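PDB 1TUA: K Homology domain-containing protein from Aeropyrum pernix, which is of unknown function but, as a protein with K Homology (KH) domains, probably binds RNA. Local coordinates for residues A[111-116]-A[131-136]; A[121-126]-A[152-157]. One frame throughout, in Å; residues are numbered along the deposited sequence.

Interaction 1 of 2, residues A[111-116]-A[131-136]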
ATOM      1  N   ARG A 111      -1.546 -17.926   7.356  1.00 16.30           N
ATOM      2  CA  ARG A 111      -2.801 -18.076   6.613  1.00 16.26           C
ATOM      3  C   ARG A 111      -2.886 -17.041   5.485  1.00 15.72           C
ATOM      4  O   ARG A 111      -3.322 -17.349   4.379  1.00 16.03           O
ATOM      5  CB  ARG A 111      -4.007 -17.883   7.539  1.00 16.75           C
ATOM      6  CG  ARG A 111      -4.171 -18.947   8.605  1.00 18.03           C
ATOM      7  CD  ARG A 111      -4.606 -20.270   8.006  1.00 19.79           C
ATOM      8  NE  ARG A 111      -5.969 -20.214   7.482  1.00 20.27           N
ATOM      9  CZ  ARG A 111      -6.565 -21.226   6.861  1.00 22.21           C
ATOM     10  NH1 ARG A 111      -5.910 -22.368   6.689  1.00 23.57           N
ATOM     11  NH2 ARG A 111      -7.809 -21.102   6.417  1.00 21.66           N
ATOM     12  N   ILE A 112      -2.478 -15.809   5.777  1.00 16.30           N
ATOM     13  CA  ILE A 112      -2.518 -14.732   4.792  1.00 15.24           C
ATOM     14  C   ILE A 112      -1.542 -14.971   3.647  1.00 15.88           C
ATOM     15  O   ILE A 112      -1.869 -14.727   2.487  1.00 16.23           O
ATOM     16  CB  ILE A 112      -2.216 -13.374   5.464  1.00 14.27           C
ATOM     17  CG1 ILE A 112      -3.368 -13.016   6.407  1.00 14.18           C
ATOM     18  CG2 ILE A 112      -2.014 -12.289   4.408  1.00 14.53           C
ATOM     19  CD1 ILE A 112      -3.106 -11.812   7.292  1.00 15.14           C
ATOM     20  N   ILE A 113      -0.347 -15.451   3.976  1.00 16.67           N
ATOM     21  CA  ILE A 113       0.664 -15.730   2.962  1.00 17.61           C
ATOM     22  C   ILE A 113       0.341 -17.031   2.242  1.00 19.58           C
ATOM     23  O   ILE A 113       0.365 -17.086   1.013  1.00 19.75           O
ATOM     24  CB  ILE A 113       2.072 -15.841   3.589  1.00 18.26           C
ATOM     25  CG1 ILE A 113       2.468 -14.504   4.214  1.00 17.68           C
ATOM     26  CG2 ILE A 113       3.091 -16.253   2.528  1.00 17.99           C
ATOM     27  CD1 ILE A 113       3.790 -14.547   4.950  1.00 18.24           C
ATOM     28  N   GLY A 114       0.028 -18.070   3.013  1.00 20.26           N
ATOM     29  CA  GLY A 114      -0.296 -19.360   2.434  1.00 23.56           C
ATOM     30  C   GLY A 114       0.961 -20.129   2.068  1.00 26.52           C
ATOM     31  O   GLY A 114       2.059 -19.568   2.063  1.00 26.25           O
ATOM     32  N   GLU A 115       0.810 -21.415   1.765  1.00 29.92           N
ATOM     33  CA  GLU A 115       1.953 -22.236   1.392  1.00 31.74           C
ATOM     34  C   GLU A 115       2.530 -21.741   0.075  1.00 30.81           C
ATOM     35  O   GLU A 115       1.826 -21.667  -0.929  1.00 31.95           O
ATOM     36  CB  GLU A 115       1.534 -23.701   1.263  1.00 35.75           C
ATOM     37  CG  GLU A 115       2.637 -24.612   0.742  1.00 41.56           C
ATOM     38  CD  GLU A 115       2.434 -26.059   1.150  1.00 45.28           C
ATOM     39  OE1 GLU A 115       2.545 -26.347   2.362  1.00 47.88           O
ATOM     40  OE2 GLU A 115       2.162 -26.903   0.266  1.00 47.09           O
ATOM     41  N   GLY A 116       3.813 -21.399   0.083  1.00 29.87           N
ATOM     42  CA  GLY A 116       4.447 -20.897  -1.121  1.00 29.46           C
ATOM     43  C   GLY A 116       3.890 -19.542  -1.524  1.00 28.94           C
ATOM     44  O   GLY A 116       3.947 -19.164  -2.691  1.00 30.52           O
ATOM     45  N   ILE A 131       0.235  -6.542  -2.742  1.00  9.38           N
ATOM     46  CA  ILE A 131       0.059  -6.757  -1.311  1.00  9.64           C
ATOM     47  C   ILE A 131       1.391  -7.116  -0.656  1.00 10.71           C
ATOM     48  O   ILE A 131       2.101  -8.010  -1.122  1.00 10.44           O
ATOM     49  CB  ILE A 131      -0.970  -7.900  -1.038  1.00  9.06           C
ATOM     50  CG1 ILE A 131      -2.349  -7.496  -1.569  1.00  9.80           C
ATOM     51  CG2 ILE A 131      -1.047  -8.204   0.457  1.00  8.48           C
ATOM     52  CD1 ILE A 131      -3.415  -8.586  -1.474  1.00 10.53           C
ATOM     53  N   ASN A 132       1.735  -6.402   0.409  1.00  9.51           N
ATOM     54  CA  ASN A 132       2.963  -6.681   1.134  1.00 11.15           C
ATOM     55  C   ASN A 132       2.632  -7.071   2.565  1.00 11.35           C
ATOM     56  O   ASN A 132       1.923  -6.355   3.262  1.00 10.78           O
ATOM     57  CB  ASN A 132       3.892  -5.465   1.155  1.00 11.19           C
ATOM     58  CG  ASN A 132       5.238  -5.783   1.785  1.00 12.77           C
ATOM     59  OD1 ASN A 132       5.447  -5.591   2.986  1.00 14.03           O
ATOM     60  ND2 ASN A 132       6.145  -6.304   0.978  1.00 11.96           N
ATOM     61  N   VAL A 133       3.134  -8.223   2.990  1.00 11.60           N
ATOM     62  CA  VAL A 133       2.905  -8.683   4.350  1.00 13.41           C
ATOM     63  C   VAL A 133       4.166  -8.361   5.143  1.00 14.50           C
ATOM     64  O   VAL A 133       5.174  -9.065   5.042  1.00 14.97           O
ATOM     65  CB  VAL A 133       2.632 -10.206   4.400  1.00 12.60           C
ATOM     66  CG1 VAL A 133       2.384 -10.644   5.834  1.00 14.56           C
ATOM     67  CG2 VAL A 133       1.431 -10.541   3.539  1.00 12.25           C
ATOM     68  N   GLY A 134       4.112  -7.280   5.915  1.00 14.87           N
ATOM     69  CA  GLY A 134       5.265  -6.883   6.706  1.00 15.64           C
ATOM     70  C   GLY A 134       5.288  -7.542   8.071  1.00 17.48           C
ATOM     71  O   GLY A 134       4.708  -8.612   8.259  1.00 18.06           O
ATOM     72  N   GLU A 135       5.953  -6.897   9.024  1.00 18.53           N
ATOM     73  CA  GLU A 135       6.058  -7.418  10.386  1.00 21.21           C
ATOM     74  C   GLU A 135       4.679  -7.694  10.987  1.00 19.28           C
ATOM     75  O   GLU A 135       4.409  -8.802  11.463  1.00 20.64           O
ATOM     76  CB  GLU A 135       6.825  -6.424  11.271  1.00 25.43           C
ATOM     77  CG  GLU A 135       7.047  -6.907  12.702  1.00 32.83           C
ATOM     78  CD  GLU A 135       7.978  -5.997  13.503  1.00 37.07           C
ATOM     79  OE1 GLU A 135       7.649  -4.803  13.689  1.00 39.87           O
ATOM     80  OE2 GLU A 135       9.045  -6.481  13.946  1.00 40.65           O
ATOM     81  N   TYR A 136       3.811  -6.688  10.969  1.00 17.29           N
ATOM     82  CA  TYR A 136       2.465  -6.846  11.507  1.00 16.53           C
ATOM     83  C   TYR A 136       1.456  -6.025  10.720  1.00 15.90           C
ATOM     84  O   TYR A 136       0.279  -5.969  11.075  1.00 16.55           O
ATOM     85  CB  TYR A 136       2.431  -6.448  12.986  1.00 19.18           C
ATOM     86  CG  TYR A 136       2.829  -5.017  13.242  1.00 21.20           C
ATOM     87  CD1 TYR A 136       1.894  -3.987  13.152  1.00 22.17           C
ATOM     88  CD2 TYR A 136       4.155  -4.684  13.521  1.00 23.32           C
ATOM     89  CE1 TYR A 136       2.272  -2.656  13.330  1.00 23.56           C
ATOM     90  CE2 TYR A 136       4.544  -3.355  13.697  1.00 23.76           C
ATOM     91  CZ  TYR A 136       3.597  -2.347  13.598  1.00 23.38           C
ATOM     92  OH  TYR A 136       3.978  -1.031  13.743  1.00 26.21           O
TER

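Interaction 2 of 2, residues A[121-126]-A[152-157]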
ATOM      1  N   ARG A 121      -0.807 -14.349  -3.261  1.00 14.50           N
ATOM      2  CA  ARG A 121      -0.850 -14.192  -4.713  1.00 15.95           C
ATOM      3  C   ARG A 121      -2.263 -14.300  -5.281  1.00 15.12           C
ATOM      4  O   ARG A 121      -2.627 -13.565  -6.211  1.00 14.30           O
ATOM      5  CB  ARG A 121       0.061 -15.218  -5.394  1.00 19.47           C
ATOM      6  CG  ARG A 121       1.530 -15.003  -5.104  1.00 26.39           C
ATOM      7  CD  ARG A 121       2.412 -15.931  -5.935  1.00 32.85           C
ATOM      8  NE  ARG A 121       3.835 -15.675  -5.701  1.00 37.91           N
ATOM      9  CZ  ARG A 121       4.454 -15.891  -4.542  1.00 39.95           C
ATOM     10  NH1 ARG A 121       3.774 -16.372  -3.509  1.00 41.78           N
ATOM     11  NH2 ARG A 121       5.749 -15.620  -4.412  1.00 41.67           N
ATOM     12  N   THR A 122      -3.060 -15.215  -4.734  1.00 14.24           N
ATOM     13  CA  THR A 122      -4.434 -15.388  -5.201  1.00 13.89           C
ATOM     14  C   THR A 122      -5.235 -14.107  -4.993  1.00 13.00           C
ATOM     15  O   THR A 122      -5.958 -13.665  -5.880  1.00 13.45           O
ATOM     16  CB  THR A 122      -5.140 -16.538  -4.462  1.00 14.97           C
ATOM     17  OG1 THR A 122      -4.480 -17.769  -4.775  1.00 17.37           O
ATOM     18  CG2 THR A 122      -6.610 -16.626  -4.877  1.00 13.79           C
ATOM     19  N   ILE A 123      -5.106 -13.510  -3.816  1.00 13.35           N
ATOM     20  CA  ILE A 123      -5.824 -12.276  -3.545  1.00 11.73           C
ATOM     21  C   ILE A 123      -5.330 -11.169  -4.486  1.00 11.53           C
ATOM     22  O   ILE A 123      -6.137 -10.423  -5.036  1.00 11.76           O
ATOM     23  CB  ILE A 123      -5.663 -11.857  -2.065  1.00 12.61           C
ATOM     24  CG1 ILE A 123      -6.298 -12.933  -1.168  1.00 13.11           C
ATOM     25  CG2 ILE A 123      -6.336 -10.502  -1.820  1.00 12.13           C
ATOM     26  CD1 ILE A 123      -6.122 -12.709   0.324  1.00 14.42           C
ATOM     27  N   GLU A 124      -4.015 -11.068  -4.689  1.00 11.82           N
ATOM     28  CA  GLU A 124      -3.466 -10.051  -5.598  1.00 12.73           C
ATOM     29  C   GLU A 124      -4.003 -10.208  -7.025  1.00 13.13           C
ATOM     30  O   GLU A 124      -4.376  -9.226  -7.674  1.00 12.42           O
ATOM     31  CB  GLU A 124      -1.941 -10.134  -5.665  1.00 12.13           C
ATOM     32  CG  GLU A 124      -1.198  -9.703  -4.423  1.00 14.20           C
ATOM     33  CD  GLU A 124       0.311  -9.693  -4.639  1.00 16.86           C
ATOM     34  OE1 GLU A 124       0.841 -10.668  -5.211  1.00 19.72           O
ATOM     35  OE2 GLU A 124       0.973  -8.718  -4.238  1.00 17.29           O
ATOM     36  N   GLU A 125      -4.031 -11.446  -7.513  1.00 14.16           N
ATOM     37  CA  GLU A 125      -4.502 -11.717  -8.870  1.00 15.90           C
ATOM     38  C   GLU A 125      -5.991 -11.448  -9.033  1.00 15.01           C
ATOM     39  O   GLU A 125      -6.421 -10.924 -10.060  1.00 15.11           O
ATOM     40  CB  GLU A 125      -4.216 -13.170  -9.258  1.00 19.09           C
ATOM     41  CG  GLU A 125      -2.759 -13.566  -9.153  1.00 25.03           C
ATOM     42  CD  GLU A 125      -2.517 -15.012  -9.548  1.00 29.33           C
ATOM     43  OE1 GLU A 125      -3.241 -15.903  -9.051  1.00 31.97           O
ATOM     44  OE2 GLU A 125      -1.593 -15.258 -10.352  1.00 33.62           O
ATOM     45  N   MET A 126      -6.776 -11.814  -8.021  1.00 14.66           N
ATOM     46  CA  MET A 126      -8.218 -11.617  -8.073  1.00 13.43           C
ATOM     47  C   MET A 126      -8.613 -10.143  -8.014  1.00 14.04           C
ATOM     48  O   MET A 126      -9.584  -9.731  -8.643  1.00 15.60           O
ATOM     49  CB  MET A 126      -8.898 -12.377  -6.926  1.00 14.01           C
ATOM     50  CG  MET A 126      -8.795 -13.903  -7.026  1.00 16.30           C
ATOM     51  SD  MET A 126      -9.810 -14.797  -5.799  1.00 15.80           S
ATOM     52  CE  MET A 126     -11.326 -14.154  -6.158  1.00 13.25           C
ATOM     53  N   GLN A 152     -10.613  -6.588   2.815  1.00 12.67           N
ATOM     54  CA  GLN A 152     -11.616  -7.444   3.421  1.00 14.14           C
ATOM     55  C   GLN A 152     -11.155  -8.906   3.411  1.00 13.92           C
ATOM     56  O   GLN A 152     -11.250  -9.596   4.430  1.00 14.40           O
ATOM     57  CB  GLN A 152     -12.942  -7.275   2.670  1.00 17.35           C
ATOM     58  CG  GLN A 152     -14.073  -8.138   3.179  1.00 24.03           C
ATOM     59  CD  GLN A 152     -15.374  -7.865   2.449  1.00 26.34           C
ATOM     60  OE1 GLN A 152     -15.393  -7.672   1.231  1.00 28.86           O
ATOM     61  NE2 GLN A 152     -16.474  -7.860   3.189  1.00 29.12           N
ATOM     62  N   ALA A 153     -10.647  -9.375   2.270  1.00 12.39           N
ATOM     63  CA  ALA A 153     -10.170 -10.753   2.165  1.00 12.08           C
ATOM     64  C   ALA A 153      -9.052 -11.014   3.179  1.00 12.93           C
ATOM     65  O   ALA A 153      -9.027 -12.061   3.837  1.00 12.34           O
ATOM     66  CB  ALA A 153      -9.677 -11.030   0.752  1.00 10.98           C
ATOM     67  N   ILE A 154      -8.126 -10.062   3.302  1.00 13.11           N
ATOM     68  CA  ILE A 154      -7.026 -10.188   4.253  1.00 13.62           C
ATOM     69  C   ILE A 154      -7.572 -10.251   5.680  1.00 14.74           C
ATOM     70  O   ILE A 154      -7.137 -11.075   6.481  1.00 14.35           O
ATOM     71  CB  ILE A 154      -6.048  -8.998   4.155  1.00 13.93           C
ATOM     72  CG1 ILE A 154      -5.367  -8.988   2.781  1.00 13.86           C
ATOM     73  CG2 ILE A 154      -5.016  -9.083   5.277  1.00 12.57           C
ATOM     74  CD1 ILE A 154      -4.489 -10.188   2.528  1.00 15.99           C
ATOM     75  N   GLU A 155      -8.523  -9.379   5.999  1.00 13.85           N
ATOM     76  CA  GLU A 155      -9.106  -9.386   7.334  1.00 16.21           C
ATOM     77  C   GLU A 155      -9.794 -10.729   7.614  1.00 16.04           C
ATOM     78  O   GLU A 155      -9.656 -11.288   8.708  1.00 16.20           O
ATOM     79  CB  GLU A 155     -10.101  -8.234   7.480  1.00 17.85           C
ATOM     80  CG  GLU A 155      -9.442  -6.865   7.419  1.00 22.01           C
ATOM     81  CD  GLU A 155     -10.447  -5.722   7.414  1.00 25.78           C
ATOM     82  OE1 GLU A 155     -11.449  -5.804   6.666  1.00 27.84           O
ATOM     83  OE2 GLU A 155     -10.229  -4.736   8.148  1.00 29.56           O
ATOM     84  N   MET A 156     -10.524 -11.248   6.627  1.00 15.83           N
ATOM     85  CA  MET A 156     -11.214 -12.534   6.779  1.00 16.48           C
ATOM     86  C   MET A 156     -10.221 -13.663   7.075  1.00 17.08           C
ATOM     87  O   MET A 156     -10.500 -14.542   7.889  1.00 18.47           O
ATOM     88  CB  MET A 156     -12.021 -12.869   5.519  1.00 14.90           C
ATOM     89  CG  MET A 156     -13.312 -12.064   5.352  1.00 16.42           C
ATOM     90  SD  MET A 156     -14.100 -12.322   3.741  1.00 12.91           S
ATOM     91  CE  MET A 156     -14.785 -13.926   3.917  1.00 19.44           C
ATOM     92  N   LEU A 157      -9.062 -13.642   6.419  1.00 15.68           N
ATOM     93  CA  LEU A 157      -8.058 -14.675   6.657  1.00 15.26           C
ATOM     94  C   LEU A 157      -7.445 -14.504   8.041  1.00 16.37           C
ATOM     95  O   LEU A 157      -7.165 -15.487   8.722  1.00 17.25           O
ATOM     96  CB  LEU A 157      -6.948 -14.625   5.599  1.00 14.38           C
ATOM     97  CG  LEU A 157      -7.302 -15.078   4.181  1.00 13.97           C
ATOM     98  CD1 LEU A 157      -6.070 -14.976   3.290  1.00 15.60           C
ATOM     99  CD2 LEU A 157      -7.811 -16.505   4.211  1.00 14.69           C
TER

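Interaction 1 of 2, residues A[111-116]-A[131-136]
Val133 carries the whole of its strand's side of this apolar contact, turning both methyls toward Ile112 and Ile113 at the end of helix 102-113. CG2 of Val133 touches both isoleucines, 4.0 Å from CG2 of Ile112 and 4.2 Å from CG1 of Ile113. The other methyl, Val133 CG1, stands 4.2 Å from that same Ile113 CG1, so the methylene of Ile113 faces the fork of the valine. Ile112 offers its short branch because CG2 is anti to the backbone N, while its longer arm, with chi1 -68°, leaves on the other side of CB. Beta-branched residues suit both sides of the contact: the fork lies close to the main chain, and helix and strand can meet where Ile113 CA and Val133 CA are 7.5 Å apart. Ile112 is buried and also packs on Leu94, Ile154 and Leu157, whereas Ile113 and Val133 keep part of their surface exposed.

In a type I KH domain this is where the first of two consecutive helices ends in the GxxG loop, here opened by Gly114, and where the strand after the second helix leads into the variable loop. Gly114 leaves the helix with a positive phi of 81°, a conformation that favours glycine. In KH relatives nucleic acid lies in a groove between these elements, so the contact probably forms part of the groove's apolar floor.

Polar links run around the apolar patch and involve main-chain groups. The Ile113 backbone is hydrogen-bonded to that of Arg120, tying the helix end to the following helix. Lys109 NZ, one turn back on helix 102-113, donates to Glu135 O and weakly to Gly134 O, its long chain bridging from the helix to the loop.

Interaction 2 of 2, residues A[121-126]-A[152-157]
An extended chi2 of 176° sends CD1 of Ile123 straight out toward helix 144-158, where it meets Ala153, Ile154 and Leu157. Ile154 starts off less directly, but its chi2 of -64° folds the arm so that its CD1 swings in to 3.7 Å from Ile123 CD1. Leu157 instead reaches across tip to tip, its CD1 also 3.7 Å from Ile123 CD1. Ala153 CB approaches from a third direction, 4.0 Å from Ile123 CD1. One terminal methyl thus makes all the contacts, set among three residues on one face of the opposing helix.

The segments run nearly antiparallel, at 157°, with their axes 11.0 Å apart. These belong to the helix after the GxxG loop and the last helix of the KH fold, both packed on one face of its three-stranded antiparallel sheet. Alanine suits the point of nearest backbone approach, where Ile123 CA and Ala153 CA are 7.3 Å apart, since a single CB leaves room for the long isoleucine arm. All four side chains are buried, as their purely hydrocarbon surfaces would suggest. Val166 of helix 163-188 covers Ala153 and Leu157 as well, and helix 102-113 borders the other side chains.

Overall arrangement
The two contacts lie side by side in the second KH unit, their centres about 10 Å apart. Their segments alternate along the chain: 111-116, 121-126, 131-136, then 152-157. Interaction 1 joins helix 102-113, which leads into the GxxG loop, to outer strand 130-133, and interaction 2 joins helix 118-127 to helix 144-158. Direct links bind them: Ile112 CG2 is 3.8 Å from Ile154 CD1, while Glu124 OE2 probably accepts a hydrogen bond from Ile131 N at 2.7 Å. The apolar packing continues from the buried interaction 2 to the partly buried interaction 1, near the probable nucleic-acid groove, so the helices on both sides of the GxxG loop share packing with the sheet.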